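Local coordinates for protein type II secretion ATPase XpsE (Xanthomonas campestris, PDB 2D28) that belongs to the type II secretion system and is represented here by its N-terminal domain, which combines several helices with a small mixed beta sheet, at residues T57-L62 with L132-R137. The protein carries 1 engineered substitution. Sequence-based numbering, arbitrary orientation.
Sequences TCAEVL and LHVGLR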
ATOM      1  N   THR A  57       7.855  -6.925   1.866  1.00 14.13           N
ATOM      2  CA  THR A  57       8.444  -6.465   3.072  1.00 14.23           C
ATOM      3  C   THR A  57       7.430  -5.736   3.965  1.00 13.70           C
ATOM      4  O   THR A  57       7.467  -5.898   5.176  1.00 12.37           O
ATOM      5  CB  THR A  57       9.653  -5.603   2.738  1.00 15.29           C
ATOM      6  OG1 THR A  57      10.487  -6.398   1.880  1.00 15.96           O
ATOM      7  CG2 THR A  57      10.484  -5.373   4.030  1.00 16.16           C
ATOM      8  N   CYS A  58       6.604  -4.867   3.363  1.00 13.46           N
ATOM      9  CA  CYS A  58       5.500  -4.238   4.079  1.00 12.91           C
ATOM     10  C   CYS A  58       4.667  -5.325   4.782  1.00 13.33           C
ATOM     11  O   CYS A  58       4.375  -5.234   5.967  1.00 12.39           O
ATOM     12  CB  CYS A  58       4.623  -3.463   3.098  1.00 12.02           C
ATOM     13  SG  CYS A  58       5.335  -1.931   2.579  1.00 14.82           S
ATOM     14  N   ALA A  59       4.359  -6.399   4.080  1.00 14.39           N
ATOM     15  CA  ALA A  59       3.550  -7.455   4.644  1.00 15.46           C
ATOM     16  C   ALA A  59       4.233  -8.190   5.784  1.00 15.56           C
ATOM     17  O   ALA A  59       3.606  -8.422   6.806  1.00 14.85           O
ATOM     18  CB  ALA A  59       3.156  -8.421   3.578  1.00 17.43           C
ATOM     19  N   GLU A  60       5.527  -8.477   5.652  1.00 16.12           N
ATOM     20  CA  GLU A  60       6.278  -9.098   6.725  1.00 16.44           C
ATOM     21  C   GLU A  60       6.304  -8.238   7.906  1.00 15.11           C
ATOM     22  O   GLU A  60       6.199  -8.732   8.986  1.00 17.09           O
ATOM     23  CB  GLU A  60       7.760  -9.353   6.409  1.00 16.93           C
ATOM     24  CG  GLU A  60       8.028 -10.399   5.380  1.00 19.03           C
ATOM     25  CD  GLU A  60       9.485 -10.353   4.830  1.00 21.59           C
ATOM     26  OE1 GLU A  60      10.304  -9.393   5.046  1.00 21.08           O
ATOM     27  OE2 GLU A  60       9.834 -11.341   4.211  1.00 19.45           O
ATOM     28  N   VAL A  61       6.581  -6.958   7.753  1.00 13.60           N
ATOM     29  CA  VAL A  61       6.851  -6.159   8.925  1.00 13.42           C
ATOM     30  C   VAL A  61       5.580  -5.916   9.673  1.00 13.41           C
ATOM     31  O   VAL A  61       5.573  -5.847  10.941  1.00 14.65           O
ATOM     32  CB  VAL A  61       7.560  -4.823   8.605  1.00 13.10           C
ATOM     33  CG1 VAL A  61       7.493  -3.899   9.746  1.00 11.87           C
ATOM     34  CG2 VAL A  61       9.019  -5.098   8.189  1.00 17.75           C
ATOM     35  N   LEU A  62       4.490  -5.788   8.926  1.00 12.27           N
ATOM     36  CA  LEU A  62       3.223  -5.394   9.535  1.00 11.78           C
ATOM     37  C   LEU A  62       2.321  -6.611   9.817  1.00 11.53           C
ATOM     38  O   LEU A  62       1.269  -6.461  10.429  1.00 11.04           O
ATOM     39  CB  LEU A  62       2.510  -4.335   8.686  1.00 11.36           C
ATOM     40  CG  LEU A  62       3.127  -2.940   8.646  1.00 14.56           C
ATOM     41  CD1 LEU A  62       2.398  -2.134   7.552  1.00 13.37           C
ATOM     42  CD2 LEU A  62       3.065  -2.208  10.008  1.00 16.76           C
ATOM     43  N   LEU A 132      -6.881  -4.517   6.107  1.00 11.09           N
ATOM     44  CA  LEU A 132      -5.868  -4.164   5.159  1.00 10.92           C
ATOM     45  C   LEU A 132      -5.251  -5.381   4.485  1.00 11.82           C
ATOM     46  O   LEU A 132      -4.927  -6.348   5.125  1.00 11.35           O
ATOM     47  CB  LEU A 132      -4.760  -3.355   5.818  1.00 11.00           C
ATOM     48  CG  LEU A 132      -5.227  -1.992   6.398  1.00 11.04           C
ATOM     49  CD1 LEU A 132      -4.038  -1.322   7.102  1.00 12.91           C
ATOM     50  CD2 LEU A 132      -5.856  -1.177   5.271  1.00 11.19           C
ATOM     51  N   HIS A 133      -5.100  -5.303   3.159  1.00 12.22           N
ATOM     52  CA  HIS A 133      -4.437  -6.336   2.380  1.00 10.96           C
ATOM     53  C   HIS A 133      -3.404  -5.694   1.482  1.00 11.12           C
ATOM     54  O   HIS A 133      -3.723  -4.717   0.752  1.00 10.17           O
ATOM     55  CB  HIS A 133      -5.467  -7.020   1.492  1.00 10.98           C
ATOM     56  CG  HIS A 133      -6.628  -7.618   2.229  1.00  8.97           C
ATOM     57  ND1 HIS A 133      -7.878  -7.057   2.236  1.00 16.34           N
ATOM     58  CD2 HIS A 133      -6.760  -8.797   2.865  1.00  2.02           C
ATOM     59  CE1 HIS A 133      -8.699  -7.818   2.954  1.00 13.27           C
ATOM     60  NE2 HIS A 133      -8.023  -8.857   3.387  1.00 14.16           N
ATOM     61  N   VAL A 134      -2.171  -6.150   1.552  1.00 10.28           N
ATOM     62  CA  VAL A 134      -1.095  -5.508   0.801  1.00 11.59           C
ATOM     63  C   VAL A 134      -1.138  -6.045  -0.659  1.00 11.99           C
ATOM     64  O   VAL A 134      -1.334  -7.255  -0.933  1.00 12.66           O
ATOM     65  CB  VAL A 134       0.298  -5.769   1.435  1.00 10.77           C
ATOM     66  CG1 VAL A 134       1.435  -5.016   0.698  1.00 12.55           C
ATOM     67  CG2 VAL A 134       0.279  -5.524   2.990  1.00 13.25           C
ATOM     68  N   GLY A 135      -0.988  -5.141  -1.579  1.00 12.08           N
ATOM     69  CA  GLY A 135      -0.913  -5.453  -3.007  1.00 10.93           C
ATOM     70  C   GLY A 135       0.186  -4.651  -3.689  1.00 10.15           C
ATOM     71  O   GLY A 135       0.665  -3.604  -3.216  1.00 10.01           O
ATOM     72  N   LEU A 136       0.679  -5.219  -4.781  1.00 10.56           N
ATOM     73  CA  LEU A 136       1.693  -4.604  -5.582  1.00 10.55           C
ATOM     74  C   LEU A 136       1.000  -3.328  -6.220  1.00 11.47           C
ATOM     75  O   LEU A 136      -0.205  -3.321  -6.605  1.00 10.81           O
ATOM     76  CB  LEU A 136       2.236  -5.553  -6.679  1.00 12.01           C
ATOM     77  CG  LEU A 136       3.410  -6.499  -6.330  1.00 12.83           C
ATOM     78  CD1 LEU A 136       2.968  -7.588  -5.357  1.00 14.81           C
ATOM     79  CD2 LEU A 136       3.881  -7.124  -7.675  1.00 17.81           C
ATOM     80  N   ARG A 137       1.748  -2.257  -6.140  1.00 10.84           N
ATOM     81  CA  ARG A 137       1.297  -0.944  -6.516  1.00 12.27           C
ATOM     82  C   ARG A 137       0.585  -0.952  -7.877  1.00 13.91           C
ATOM     83  O   ARG A 137      -0.507  -0.394  -8.024  1.00 11.41           O
ATOM     84  CB  ARG A 137       2.476   0.020  -6.538  1.00 12.35           C
ATOM     85  CG  ARG A 137       2.059   1.552  -6.653  1.00 14.79           C
ATOM     86  CD  ARG A 137       3.267   2.523  -6.620  1.00 19.72           C
ATOM     87  NE  ARG A 137       4.048   2.167  -5.441  1.00 19.03           N
ATOM     88  CZ  ARG A 137       3.737   2.517  -4.207  1.00 18.87           C
ATOM     89  NH1 ARG A 137       4.422   1.983  -3.237  1.00 18.31           N
ATOM     90  NH2 ARG A 137       2.774   3.420  -3.956  1.00 18.17           N
TER
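Val134 meets Cys58 and Ala59 with its two methyl groups, and this small apolar patch carries the contact between 57-62 and 132-137. Along 132-137, Leu132 and His133 belong to the sheet: Leu132 packs on Leu108 and Ile110, and the backbone of His133 bonds to that of the same two residues. The chain then reaches Val134, whose branched side chain suits both an extended backbone and a buried place facing a helix. With CG1 anti to the backbone N (chi1 -176°) and CG2 beside that nitrogen, the two methyls spread over consecutive helical residues. CG1 approaches CB of Cys58 at 4.3 Å, while CG2 lies 4.1 Å from both CB and CA of Ala59. Alanine fits here because its single methyl lets the helix backbone come close, the CA atoms of Ala59 and Val134 standing 6.3 Å apart. No hydrogen bond crosses, so the junction rests on apolar packing. Past Gly135, Leu136 occupies the N-cap position before helix 137-147 and touches Arg52 and Ala55, and Arg137 reaches Glu51 and His54, both residues meeting earlier turns of helix 51-62. Helix 51-62 lies between helix 6-16, on which Thr57 and Val61 pack, and the end of strand 130-134, where Cys58 and Ala59 face the side chain of Val134. That strand, an outer one of the three-stranded mixed sheet, runs parallel to 105-110, and Val134's backbone bonds to Pro65 and Val67.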